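Local coordinates for histone-lysine N-methyltransferase family member SUVH9 (PDB 4NJ5), which probably binds methylated DNA and recruits RNA polymerase V to chromatin in RNA-directed DNA methylation, apparently without methyltransferase activity of its own, at residues R178-E183 and S230-A235; A235-L238 and S244-P247; T237-P242 and R360-V365; V264-D269 and E275-E280. One frame throughout, in Å; residues are numbered along the deposited sequence.

Interaction 1 (R178-E183 and S230-A235)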
loop_
_atom_site.group_PDB
_atom_site.type_symbol
_atom_site.label_atom_id
_atom_site.label_comp_id
_atom_site.label_asym_id
_atom_site.label_seq_id
_atom_site.Cartn_x
_atom_site.Cartn_y
_atom_site.Cartn_z
ATOM N N ARG A 178 14.679 -5.618 5.402
ATOM C CA ARG A 178 14.650 -6.936 4.791
ATOM C C ARG A 178 14.015 -6.908 3.406
ATOM O O ARG A 178 12.975 -6.282 3.196
ATOM C CB ARG A 178 13.971 -7.961 5.706
ATOM C CG ARG A 178 14.886 -9.131 6.058
ATOM C CD ARG A 178 14.235 -10.133 6.990
ATOM N NE ARG A 178 14.297 -9.715 8.388
ATOM C CZ ARG A 178 15.124 -10.231 9.293
ATOM N NH1 ARG A 178 15.100 -9.786 10.541
ATOM N NH2 ARG A 178 15.971 -11.196 8.955
ATOM N N GLY A 179 14.670 -7.572 2.459
ATOM C CA GLY A 179 14.153 -7.710 1.111
ATOM C C GLY A 179 13.585 -9.099 0.901
ATOM O O GLY A 179 14.253 -10.101 1.167
ATOM N N LEU A 180 12.344 -9.162 0.430
ATOM C CA LEU A 180 11.653 -10.439 0.275
ATOM C C LEU A 180 10.975 -10.530 -1.088
ATOM O O LEU A 180 10.373 -9.560 -1.553
ATOM C CB LEU A 180 10.593 -10.612 1.374
ATOM C CG LEU A 180 10.974 -10.614 2.861
ATOM C CD1 LEU A 180 11.274 -9.213 3.386
ATOM C CD2 LEU A 180 9.872 -11.259 3.690
ATOM N N LYS A 181 11.072 -11.689 -1.735
ATOM C CA LYS A 181 10.258 -11.921 -2.916
ATOM C C LYS A 181 8.838 -12.097 -2.425
ATOM O O LYS A 181 8.485 -13.135 -1.873
ATOM C CB LYS A 181 10.697 -13.158 -3.699
ATOM C CG LYS A 181 9.778 -13.446 -4.884
ATOM C CD LYS A 181 10.174 -14.700 -5.654
ATOM C CE LYS A 181 11.439 -14.472 -6.470
ATOM N NZ LYS A 181 11.331 -13.246 -7.313
ATOM N N TYR A 182 8.026 -11.068 -2.615
ATOM C CA TYR A 182 6.701 -11.051 -2.021
ATOM C C TYR A 182 5.685 -10.516 -3.020
ATOM O O TYR A 182 5.946 -9.555 -3.740
ATOM C CB TYR A 182 6.713 -10.219 -0.737
ATOM C CG TYR A 182 5.616 -10.566 0.242
ATOM C CD1 TYR A 182 5.814 -11.526 1.226
ATOM C CD2 TYR A 182 4.383 -9.930 0.185
ATOM C CE1 TYR A 182 4.816 -11.846 2.123
ATOM C CE2 TYR A 182 3.379 -10.243 1.079
ATOM C CZ TYR A 182 3.602 -11.201 2.046
ATOM O OH TYR A 182 2.610 -11.519 2.937
ATOM N N GLU A 183 4.529 -11.162 -3.057
ATOM C CA GLU A 183 3.477 -10.854 -4.018
ATOM C C GLU A 183 2.947 -9.423 -3.836
ATOM O O GLU A 183 2.481 -9.046 -2.755
ATOM C CB GLU A 183 2.346 -11.875 -3.862
ATOM C CG GLU A 183 1.264 -11.834 -4.929
ATOM C CD GLU A 183 0.257 -12.970 -4.782
ATOM O OE1 GLU A 183 0.354 -13.746 -3.804
ATOM O OE2 GLU A 183 -0.634 -13.088 -5.649
ATOM N N SER A 230 8.074 -10.621 9.905
ATOM C CA SER A 230 7.301 -11.634 10.615
ATOM C C SER A 230 5.818 -11.543 10.258
ATOM O O SER A 230 5.159 -12.561 10.027
ATOM C CB SER A 230 7.487 -11.482 12.125
ATOM O OG SER A 230 8.858 -11.560 12.472
ATOM N N VAL A 231 5.306 -10.317 10.216
ATOM C CA VAL A 231 3.920 -10.072 9.834
ATOM C C VAL A 231 3.670 -10.548 8.400
ATOM O O VAL A 231 2.638 -11.156 8.103
ATOM C CB VAL A 231 3.554 -8.574 9.991
ATOM C CG1 VAL A 231 2.124 -8.317 9.549
ATOM C CG2 VAL A 231 3.752 -8.128 11.442
ATOM N N LEU A 232 4.632 -10.285 7.520
ATOM C CA LEU A 232 4.550 -10.713 6.127
ATOM C C LEU A 232 4.443 -12.230 6.013
ATOM O O LEU A 232 3.528 -12.760 5.360
ATOM C CB LEU A 232 5.774 -10.222 5.345
ATOM C CG LEU A 232 5.637 -9.004 4.425
ATOM C CD1 LEU A 232 4.363 -8.241 4.702
ATOM C CD2 LEU A 232 6.840 -8.085 4.571
ATOM N N LYS A 233 5.384 -12.927 6.649
ATOM C CA LYS A 233 5.407 -14.385 6.593
ATOM C C LYS A 233 4.125 -14.967 7.185
ATOM O O LYS A 233 3.557 -15.923 6.654
ATOM C CB LYS A 233 6.652 -14.936 7.297
ATOM C CG LYS A 233 7.956 -14.580 6.587
ATOM C CD LYS A 233 9.122 -15.458 7.033
ATOM C CE LYS A 233 10.034 -14.734 8.017
ATOM N NZ LYS A 233 11.280 -15.510 8.300
ATOM N N PHE A 234 3.664 -14.357 8.271
ATOM C CA PHE A 234 2.420 -14.748 8.921
ATOM C C PHE A 234 1.213 -14.637 7.981
ATOM O O PHE A 234 0.410 -15.574 7.869
ATOM C CB PHE A 234 2.205 -13.893 10.172
ATOM C CG PHE A 234 1.024 -14.305 10.991
ATOM C CD1 PHE A 234 1.104 -15.389 11.849
ATOM C CD2 PHE A 234 -0.167 -13.605 10.911
ATOM C CE1 PHE A 234 0.013 -15.771 12.610
ATOM C CE2 PHE A 234 -1.260 -13.981 11.668
ATOM C CZ PHE A 234 -1.170 -15.066 12.519
ATOM N N ALA A 235 1.091 -13.496 7.304
ATOM C CA ALA A 235 -0.000 -13.273 6.350
ATOM C C ALA A 235 0.023 -14.302 5.221
ATOM O O ALA A 235 -1.004 -14.927 4.890
ATOM C CB ALA A 235 0.082 -11.866 5.777
#

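Interaction 2 (A235-L238 and S244-P247)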
loop_
_atom_site.group_PDB
_atom_site.type_symbol
_atom_site.label_atom_id
_atom_site.label_comp_id
_atom_site.label_asym_id
_atom_site.label_seq_id
_atom_site.Cartn_x
_atom_site.Cartn_y
_atom_site.Cartn_z
ATOM N N ALA A 235 1.091 -13.496 7.304
ATOM C CA ALA A 235 -0.000 -13.273 6.350
ATOM C C ALA A 235 0.023 -14.302 5.221
ATOM O O ALA A 235 -1.004 -14.927 4.890
ATOM C CB ALA A 235 0.082 -11.866 5.777
ATOM N N ARG A 236 1.204 -14.472 4.635
ATOM C CA ARG A 236 1.397 -15.460 3.579
ATOM C C ARG A 236 0.934 -16.843 4.028
ATOM O O ARG A 236 0.188 -17.535 3.321
ATOM C CB ARG A 236 2.870 -15.481 3.169
ATOM C CG ARG A 236 3.272 -16.687 2.335
ATOM C CD ARG A 236 4.778 -16.875 2.345
ATOM N NE ARG A 236 5.486 -15.875 1.548
ATOM C CZ ARG A 236 6.792 -15.644 1.624
ATOM N NH1 ARG A 236 7.536 -16.335 2.472
ATOM N NH2 ARG A 236 7.348 -14.716 0.859
ATOM N N THR A 237 1.374 -17.228 5.223
ATOM C CA THR A 237 1.020 -18.529 5.783
ATOM C C THR A 237 -0.496 -18.631 5.965
ATOM O O THR A 237 -1.089 -19.700 5.791
ATOM C CB THR A 237 1.725 -18.780 7.125
ATOM O OG1 THR A 237 3.137 -18.638 6.940
ATOM C CG2 THR A 237 1.412 -20.171 7.645
ATOM N N LEU A 238 -1.125 -17.512 6.307
ATOM C CA LEU A 238 -2.577 -17.462 6.407
ATOM C C LEU A 238 -3.226 -17.686 5.049
ATOM O O LEU A 238 -4.361 -18.158 4.968
ATOM C CB LEU A 238 -3.030 -16.124 6.985
ATOM C CG LEU A 238 -2.750 -15.917 8.468
ATOM C CD1 LEU A 238 -3.393 -14.619 8.925
ATOM C CD2 LEU A 238 -3.275 -17.098 9.266
ATOM N N SER A 244 -2.084 -23.801 10.617
ATOM C CA SER A 244 -0.764 -24.098 11.158
ATOM C C SER A 244 -0.306 -23.019 12.136
ATOM O O SER A 244 0.444 -23.300 13.069
ATOM C CB SER A 244 0.264 -24.261 10.037
ATOM O OG SER A 244 0.570 -23.010 9.445
ATOM N N VAL A 245 -0.754 -21.786 11.925
ATOM C CA VAL A 245 -0.391 -20.698 12.826
ATOM C C VAL A 245 -1.579 -20.222 13.655
ATOM O O VAL A 245 -1.399 -19.605 14.703
ATOM C CB VAL A 245 0.233 -19.502 12.075
ATOM C CG1 VAL A 245 1.528 -19.923 11.388
ATOM C CG2 VAL A 245 -0.753 -18.920 11.073
ATOM N N ARG A 246 -2.788 -20.514 13.187
ATOM C CA ARG A 246 -3.997 -20.170 13.924
ATOM C C ARG A 246 -4.930 -21.371 14.037
ATOM O O ARG A 246 -5.941 -21.441 13.341
ATOM C CB ARG A 246 -4.724 -19.002 13.254
ATOM C CG ARG A 246 -4.189 -17.622 13.627
ATOM C CD ARG A 246 -4.781 -16.557 12.723
ATOM N NE ARG A 246 -4.603 -15.205 13.242
ATOM C CZ ARG A 246 -5.158 -14.123 12.704
ATOM N NH1 ARG A 246 -5.932 -14.235 11.632
ATOM N NH2 ARG A 246 -4.946 -12.928 13.237
ATOM N N PRO A 247 -4.594 -22.322 14.922
ATOM C CA PRO A 247 -5.388 -23.549 15.053
ATOM C C PRO A 247 -6.793 -23.281 15.596
ATOM O O PRO A 247 -7.677 -24.123 15.433
ATOM C CB PRO A 247 -4.568 -24.399 16.034
ATOM C CG PRO A 247 -3.740 -23.421 16.794
ATOM C CD PRO A 247 -3.443 -22.299 15.843
#

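Interaction 3 (T237-P242 and R360-V365)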
loop_
_atom_site.group_PDB
_atom_site.type_symbol
_atom_site.label_atom_id
_atom_site.label_comp_id
_atom_site.label_asym_id
_atom_site.label_seq_id
_atom_site.Cartn_x
_atom_site.Cartn_y
_atom_site.Cartn_z
ATOM N N THR A 237 1.374 -17.228 5.223
ATOM C CA THR A 237 1.020 -18.529 5.783
ATOM C C THR A 237 -0.496 -18.631 5.965
ATOM O O THR A 237 -1.089 -19.700 5.791
ATOM C CB THR A 237 1.725 -18.780 7.125
ATOM O OG1 THR A 237 3.137 -18.638 6.940
ATOM C CG2 THR A 237 1.412 -20.171 7.645
ATOM N N LEU A 238 -1.125 -17.512 6.307
ATOM C CA LEU A 238 -2.577 -17.462 6.407
ATOM C C LEU A 238 -3.226 -17.686 5.049
ATOM O O LEU A 238 -4.361 -18.158 4.968
ATOM C CB LEU A 238 -3.030 -16.124 6.985
ATOM C CG LEU A 238 -2.750 -15.917 8.468
ATOM C CD1 LEU A 238 -3.393 -14.619 8.925
ATOM C CD2 LEU A 238 -3.275 -17.098 9.266
ATOM N N LYS A 239 -2.515 -17.336 3.983
ATOM C CA LYS A 239 -3.018 -17.627 2.640
ATOM C C LYS A 239 -2.794 -19.084 2.232
ATOM O O LYS A 239 -3.565 -19.627 1.441
ATOM C CB LYS A 239 -2.389 -16.702 1.599
ATOM C CG LYS A 239 -2.708 -15.233 1.796
ATOM C CD LYS A 239 -1.875 -14.371 0.866
ATOM C CE LYS A 239 -2.164 -14.688 -0.589
ATOM N NZ LYS A 239 -1.433 -13.762 -1.497
ATOM N N THR A 240 -1.745 -19.718 2.752
ATOM C CA THR A 240 -1.430 -21.086 2.321
ATOM C C THR A 240 -1.826 -22.198 3.301
ATOM O O THR A 240 -2.252 -23.276 2.880
ATOM C CB THR A 240 0.063 -21.255 1.945
ATOM O OG1 THR A 240 0.884 -21.010 3.093
ATOM C CG2 THR A 240 0.450 -20.299 0.828
ATOM N N ASN A 241 -1.672 -21.949 4.598
ATOM C CA ASN A 241 -2.005 -22.955 5.608
ATOM C C ASN A 241 -2.340 -22.322 6.960
ATOM O O ASN A 241 -1.598 -22.488 7.929
ATOM C CB ASN A 241 -0.857 -23.959 5.755
ATOM C CG ASN A 241 -1.224 -25.148 6.622
ATOM O OD1 ASN A 241 -2.391 -25.354 6.953
ATOM N ND2 ASN A 241 -0.227 -25.942 6.990
ATOM N N PRO A 242 -3.475 -21.603 7.024
ATOM C CA PRO A 242 -3.859 -20.778 8.177
ATOM C C PRO A 242 -3.933 -21.521 9.512
ATOM O O PRO A 242 -3.596 -20.940 10.545
ATOM C CB PRO A 242 -5.245 -20.245 7.786
ATOM C CG PRO A 242 -5.727 -21.145 6.705
ATOM C CD PRO A 242 -4.505 -21.580 5.970
ATOM N N ARG A 360 -10.761 -8.767 -5.464
ATOM C CA ARG A 360 -9.779 -9.739 -5.935
ATOM C C ARG A 360 -8.713 -10.000 -4.871
ATOM O O ARG A 360 -7.866 -10.881 -5.031
ATOM C CB ARG A 360 -9.102 -9.236 -7.208
ATOM C CG ARG A 360 -8.033 -8.190 -6.945
ATOM C CD ARG A 360 -7.729 -7.371 -8.188
ATOM N NE ARG A 360 -6.834 -6.252 -7.900
ATOM C CZ ARG A 360 -7.220 -5.106 -7.348
ATOM N NH1 ARG A 360 -8.488 -4.920 -7.007
ATOM N NH2 ARG A 360 -6.332 -4.146 -7.127
ATOM N N ASN A 361 -8.749 -9.218 -3.796
ATOM C CA ASN A 361 -7.816 -9.390 -2.689
ATOM C C ASN A 361 -8.400 -10.272 -1.589
ATOM O O ASN A 361 -9.613 -10.304 -1.386
ATOM C CB ASN A 361 -7.417 -8.030 -2.113
ATOM C CG ASN A 361 -6.491 -7.261 -3.031
ATOM O OD1 ASN A 361 -6.864 -6.225 -3.578
ATOM N ND2 ASN A 361 -5.273 -7.766 -3.206
ATOM N N ARG A 362 -7.539 -10.991 -0.879
ATOM C CA ARG A 362 -8.009 -11.845 0.204
ATOM C C ARG A 362 -8.103 -11.034 1.495
ATOM O O ARG A 362 -7.097 -10.551 2.017
ATOM C CB ARG A 362 -7.097 -13.063 0.376
ATOM C CG ARG A 362 -7.708 -14.196 1.195
ATOM C CD ARG A 362 -6.867 -15.471 1.115
ATOM N NE ARG A 362 -7.238 -16.330 -0.006
ATOM C CZ ARG A 362 -6.714 -16.245 -1.225
ATOM N NH1 ARG A 362 -7.116 -17.074 -2.179
ATOM N NH2 ARG A 362 -5.790 -15.332 -1.495
ATOM N N LEU A 363 -9.323 -10.875 1.995
ATOM C CA LEU A 363 -9.560 -10.063 3.179
ATOM C C LEU A 363 -10.044 -10.896 4.360
ATOM O O LEU A 363 -10.481 -12.042 4.206
ATOM C CB LEU A 363 -10.583 -8.968 2.880
ATOM C CG LEU A 363 -10.305 -8.077 1.672
ATOM C CD1 LEU A 363 -11.468 -7.119 1.452
ATOM C CD2 LEU A 363 -9.004 -7.320 1.864
ATOM N N GLU A 364 -9.978 -10.291 5.540
ATOM C CA GLU A 364 -10.330 -10.958 6.779
ATOM C C GLU A 364 -11.125 -10.026 7.681
ATOM O O GLU A 364 -10.690 -8.914 7.991
ATOM C CB GLU A 364 -9.064 -11.443 7.486
ATOM C CG GLU A 364 -9.279 -11.984 8.885
ATOM C CD GLU A 364 -8.055 -12.719 9.408
ATOM O OE1 GLU A 364 -7.781 -13.841 8.922
ATOM O OE2 GLU A 364 -7.364 -12.174 10.297
ATOM N N VAL A 365 -12.309 -10.483 8.070
ATOM C CA VAL A 365 -13.146 -9.790 9.032
ATOM C C VAL A 365 -12.857 -10.415 10.385
ATOM O O VAL A 365 -13.119 -11.594 10.596
ATOM C CB VAL A 365 -14.637 -9.962 8.695
ATOM C CG1 VAL A 365 -15.511 -9.298 9.752
ATOM C CG2 VAL A 365 -14.931 -9.392 7.318
#

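Interaction 4 (V264-D269 and E275-E280)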
loop_
_atom_site.group_PDB
_atom_site.type_symbol
_atom_site.label_atom_id
_atom_site.label_comp_id
_atom_site.label_asym_id
_atom_site.label_seq_id
_atom_site.Cartn_x
_atom_site.Cartn_y
_atom_site.Cartn_z
ATOM N N VAL A 264 -13.624 -14.752 1.747
ATOM C CA VAL A 264 -13.541 -13.709 2.765
ATOM C C VAL A 264 -13.485 -14.333 4.151
ATOM O O VAL A 264 -14.466 -14.905 4.622
ATOM C CB VAL A 264 -14.732 -12.735 2.698
ATOM C CG1 VAL A 264 -14.570 -11.632 3.739
ATOM C CG2 VAL A 264 -14.852 -12.139 1.307
ATOM N N TYR A 265 -12.333 -14.220 4.802
ATOM C CA TYR A 265 -12.118 -14.880 6.085
ATOM C C TYR A 265 -12.937 -14.257 7.207
ATOM O O TYR A 265 -13.206 -13.057 7.202
ATOM C CB TYR A 265 -10.646 -14.827 6.487
ATOM C CG TYR A 265 -9.717 -15.734 5.714
ATOM C CD1 TYR A 265 -10.133 -16.396 4.564
ATOM C CD2 TYR A 265 -8.415 -15.931 6.146
ATOM C CE1 TYR A 265 -9.266 -17.224 3.868
ATOM C CE2 TYR A 265 -7.549 -16.751 5.465
ATOM C CZ TYR A 265 -7.973 -17.394 4.326
ATOM O OH TYR A 265 -7.092 -18.209 3.658
ATOM N N LEU A 266 -13.317 -15.081 8.176
ATOM C CA LEU A 266 -13.961 -14.600 9.390
ATOM C C LEU A 266 -13.235 -15.175 10.599
ATOM O O LEU A 266 -13.244 -16.384 10.820
ATOM C CB LEU A 266 -15.433 -15.002 9.424
ATOM C CG LEU A 266 -16.151 -14.576 10.704
ATOM C CD1 LEU A 266 -16.189 -13.060 10.800
ATOM C CD2 LEU A 266 -17.549 -15.163 10.778
ATOM N N PHE A 267 -12.611 -14.302 11.380
ATOM C CA PHE A 267 -11.743 -14.733 12.467
ATOM C C PHE A 267 -12.166 -14.134 13.800
ATOM O O PHE A 267 -12.514 -12.961 13.877
ATOM C CB PHE A 267 -10.299 -14.342 12.159
ATOM C CG PHE A 267 -9.312 -14.832 13.172
ATOM C CD1 PHE A 267 -8.904 -16.156 13.171
ATOM C CD2 PHE A 267 -8.783 -13.971 14.120
ATOM C CE1 PHE A 267 -7.992 -16.615 14.101
ATOM C CE2 PHE A 267 -7.868 -14.422 15.052
ATOM C CZ PHE A 267 -7.473 -15.747 15.042
ATOM N N ASN A 268 -12.127 -14.947 14.849
ATOM C CA ASN A 268 -12.502 -14.493 16.184
ATOM C C ASN A 268 -11.773 -15.285 17.262
ATOM O O ASN A 268 -12.172 -16.398 17.607
ATOM C CB ASN A 268 -14.020 -14.586 16.370
ATOM C CG ASN A 268 -14.482 -14.112 17.742
ATOM O OD1 ASN A 268 -13.708 -13.550 18.517
ATOM N ND2 ASN A 268 -15.758 -14.334 18.042
ATOM N N ASP A 269 -10.698 -14.700 17.785
ATOM C CA ASP A 269 -9.904 -15.331 18.836
ATOM C C ASP A 269 -10.171 -14.681 20.186
ATOM O O ASP A 269 -9.378 -14.813 21.116
ATOM C CB ASP A 269 -8.410 -15.257 18.503
ATOM C CG ASP A 269 -7.878 -13.832 18.487
ATOM O OD1 ASP A 269 -8.687 -12.882 18.416
ATOM O OD2 ASP A 269 -6.643 -13.660 18.532
ATOM N N GLU A 275 -21.671 -12.761 14.557
ATOM C CA GLU A 275 -22.631 -11.888 13.865
ATOM C C GLU A 275 -22.530 -11.788 12.327
ATOM O O GLU A 275 -23.557 -11.841 11.653
ATOM C CB GLU A 275 -22.645 -10.479 14.480
ATOM C CG GLU A 275 -23.465 -9.466 13.677
ATOM C CD GLU A 275 -23.638 -8.128 14.382
ATOM O OE1 GLU A 275 -24.485 -8.045 15.299
ATOM O OE2 GLU A 275 -22.943 -7.156 14.009
ATOM N N PRO A 276 -21.310 -11.634 11.768
ATOM C CA PRO A 276 -21.228 -11.475 10.309
ATOM C C PRO A 276 -21.872 -12.608 9.507
ATOM O O PRO A 276 -22.336 -12.368 8.391
ATOM C CB PRO A 276 -19.718 -11.433 10.048
ATOM C CG PRO A 276 -19.149 -10.875 11.292
ATOM C CD PRO A 276 -19.988 -11.451 12.400
ATOM N N LEU A 277 -21.904 -13.812 10.070
ATOM C CA LEU A 277 -22.543 -14.957 9.424
ATOM C C LEU A 277 -24.035 -14.720 9.187
ATOM O O LEU A 277 -24.599 -15.166 8.191
ATOM C CB LEU A 277 -22.352 -16.207 10.285
ATOM C CG LEU A 277 -21.396 -17.302 9.806
ATOM C CD1 LEU A 277 -20.265 -16.733 8.975
ATOM C CD2 LEU A 277 -20.839 -18.075 10.992
ATOM N N TYR A 278 -24.660 -13.989 10.098
ATOM C CA TYR A 278 -26.105 -13.796 10.092
ATOM C C TYR A 278 -26.636 -12.753 9.098
ATOM O O TYR A 278 -27.841 -12.616 8.931
ATOM C CB TYR A 278 -26.558 -13.494 11.517
ATOM C CG TYR A 278 -26.159 -14.573 12.492
ATOM C CD1 TYR A 278 -26.382 -15.908 12.199
ATOM C CD2 TYR A 278 -25.534 -14.259 13.691
ATOM C CE1 TYR A 278 -26.016 -16.900 13.080
ATOM C CE2 TYR A 278 -25.164 -15.249 14.581
ATOM C CZ TYR A 278 -25.410 -16.565 14.265
ATOM O OH TYR A 278 -25.049 -17.562 15.132
ATOM N N TYR A 279 -25.744 -12.016 8.447
ATOM C CA TYR A 279 -26.167 -11.167 7.338
ATOM C C TYR A 279 -26.221 -12.027 6.086
ATOM O O TYR A 279 -25.562 -13.066 6.010
ATOM C CB TYR A 279 -25.192 -10.009 7.102
ATOM C CG TYR A 279 -25.054 -9.055 8.263
ATOM C CD1 TYR A 279 -25.920 -7.979 8.413
ATOM C CD2 TYR A 279 -24.042 -9.218 9.200
ATOM C CE1 TYR A 279 -25.787 -7.100 9.475
ATOM C CE2 TYR A 279 -23.903 -8.348 10.259
ATOM C CZ TYR A 279 -24.777 -7.291 10.394
ATOM O OH TYR A 279 -24.637 -6.425 11.455
ATOM N N GLU A 280 -27.002 -11.601 5.102
ATOM C CA GLU A 280 -26.926 -12.213 3.788
ATOM C C GLU A 280 -25.856 -11.464 3.015
ATOM O O GLU A 280 -25.951 -10.249 2.834
ATOM C CB GLU A 280 -28.265 -12.128 3.061
ATOM C CG GLU A 280 -28.190 -12.538 1.602
ATOM C CD GLU A 280 -29.522 -12.431 0.893
ATOM O OE1 GLU A 280 -30.567 -12.655 1.541
ATOM O OE2 GLU A 280 -29.520 -12.115 -0.313
#

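Interaction 1 (R178-E183 and S230-A235)
The Tyr182 ring carries Leu232 on one face: CG of the leucine sits 3.9 Å from the ring centroid, as a CH-pi contact displaced toward the rim. At the phenol end the hydroxyl reaches the main-chain carbonyl of that same leucine. The tyrosine stands just beyond the end of strand 174-180, part of the large mixed sheet of the SRA (YDG) domain, and its partner belongs to helix 228-240, which packs on the end of strand 174-180 and on strand 190-206. With CG anti to the backbone N (chi1 -156°), the ring extends from the chain toward the helix. Leu232 CB comes within 3.7 Å of Tyr182 CE1, so the leucine lies over the half of the ring nearest the hydroxyl.

Further back, Leu180, the last residue of the strand, reaches the same leucine more loosely, CD2 to CD2 at 4.5 Å, and both Leu180 and Leu232 also pack on Val192 of the neighbouring strand 190-206. Val190, Arg236 and Val380 also touch the tyrosine. Ala235, one turn along the helix from Leu232, turns its methyl toward the phenol, CB standing 3.8 Å from Tyr182 OH.

The touching residues are all buried, which gives the single polar link its weight: a phenol that would otherwise be sunk among aliphatic groups is satisfied by a main-chain carbonyl. Tyr182 OH donates to Leu232 O at 2.9 Å, meeting the carbonyl at a C=O...O angle of 120° and tilted 31° out of its plane.

Interaction 2 (A235-L238 and S244-P247)
Helix 228-240 runs through residues 235-238, and after a short turn the chain comes back as the irregular segment 244-247, with Thr237 and Val245 the closest pair of alpha carbons at 7.5 Å. What meets in between is mostly methyl groups. Val245 uses both branches: CG1 lies 3.8 Å from Thr237 CG2, while CG2 packs 3.6 Å from Leu238 CD2. The valine therefore spans two successive residues of the helix, crossing each at a slant.

Thr237 divides its branches by chemistry. A chi1 of -56° sets OG1 beside the backbone N and leaves CG2 anti to it, which presents the methyl to the returning chain, where it also comes 3.5 Å from Ser244 OG; OG1 turns back to bond Lys233 O one helical turn earlier. Ser244 OG is likewise engaged within the turn, by Asn241 O.

Leu238 makes the second half of the contact with Arg246. Extended from CG to NE, the arginine crosses the leucine at an angle, with Arg246 CD 3.8 Å from Leu238 CD2. Leu238 CD1 then lies over one face of the guanidinium, 3.7 Å from Arg246 NH1. That same NH1 is held by a salt bridge to Glu364 and a hydrogen bond to Tyr250, and Phe267 adds a cation-pi contact.

The helix thus contributes apolar surface here, while Thr237 OG1, Ser244 OG and Arg246 NH1 all find their partners elsewhere. Leu238 covers one face of a guanidinium that is bonded to the sheet, which would probably lower the polarity around it.

Interaction 3 (T237-P242 and R360-V365)
The last turn of helix 228-240 meets the chain entering strand 363-367, an inner strand of the four-stranded mixed sheet. The contact is narrow and rests chiefly on two long basic side chains, Lys239 and Arg362. Lys239 CE approaches the arginine guanidinium obliquely, 3.8 Å from Arg362 NH2. Both chains bend at chi3, the lysine at 61° and the arginine at -89°, and they pass each other with the lysine methylene, not its charged end, doing the touching.

The two charged groups stay further apart, Lys239 NZ and Arg362 NH2 being 4.6 Å from each other. Nearby acids probably make this closeness tolerable: Lys239 NZ is salt-bridged to Glu183 and to Asp379, and Asp379 also takes the backbone N-H of Arg362 and the side-chain amide of Asn361. Beside this pair, Leu238 CD1 touches Glu364 OE1 loosely at 4.5 Å. Tyr250 bonds that oxygen, while OE2 of the same carboxylate is salt-bridged to Arg376.

The lysine is thus fixed from outside the pair, and the neighbouring carboxylates probably offset the like charges, letting aliphatic lysine carbon pack against a guanidinium where the helix meets the sheet.

Interaction 4 (V264-D269 and E275-E280)
Leu266 CG stands anti to the backbone N (chi1 178°), and with chi2 at 64° the side chain spreads its two methyls toward separate residues of segment 275-280. CD1 goes to Pro276, 3.7 Å from its CG, and the leucine crosses the pyrrolidine ring at about a right angle. CD2 goes to Leu277, 3.6 Å from CD1 of that residue, whose own end bends in toward the strand.

Leu266 sits in strand 264-267, an inner strand of the four-stranded mixed sheet between 250-252 and 363-367. The chain leaves this strand, loops out and returns as a short turn with helical backbone angles over 275-278, held by Tyr278 N to Glu275 O at 2.9 Å. The turn lies against the sheet face from which Leu266 projects. Ile251 and Val365 from the flanking strands also touch Leu266, and Trp373 packs on both Leu266 and Pro276.

Asn268 ties the intervening loop itself, through hydrogen bonds to Asp271, Asp273 and Ile270. Contact between the two segments, by contrast, is wholly aliphatic: methyls and ring carbons meet without any directional bond, so the turn is seated on the sheet by shape and by the removal of carbon surface from water.

How the interactions relate
Helix 228-240 carries three of the four contacts. Interactions 1 and 2 share Ala235, and interactions 2 and 3 share Thr237 and Leu238, their centres about 9 Å apart. Salt bridges connect neighbours: Glu183 OE1 to Lys239 NZ at 2.9 Å joins interaction 1 to interaction 3, and Arg246 NH1 to Glu364 OE2 at 2.8 Å joins interaction 2 to interaction 3. Interaction 4 enters through the sheet, where Val365 N meets Tyr265 O at 2.9 Å, and through Tyr265 OH, 3.0 Å from Leu238 O. Together they run from the SRA sheet to the pre-SET and SET strands, away from the triangular zinc cluster.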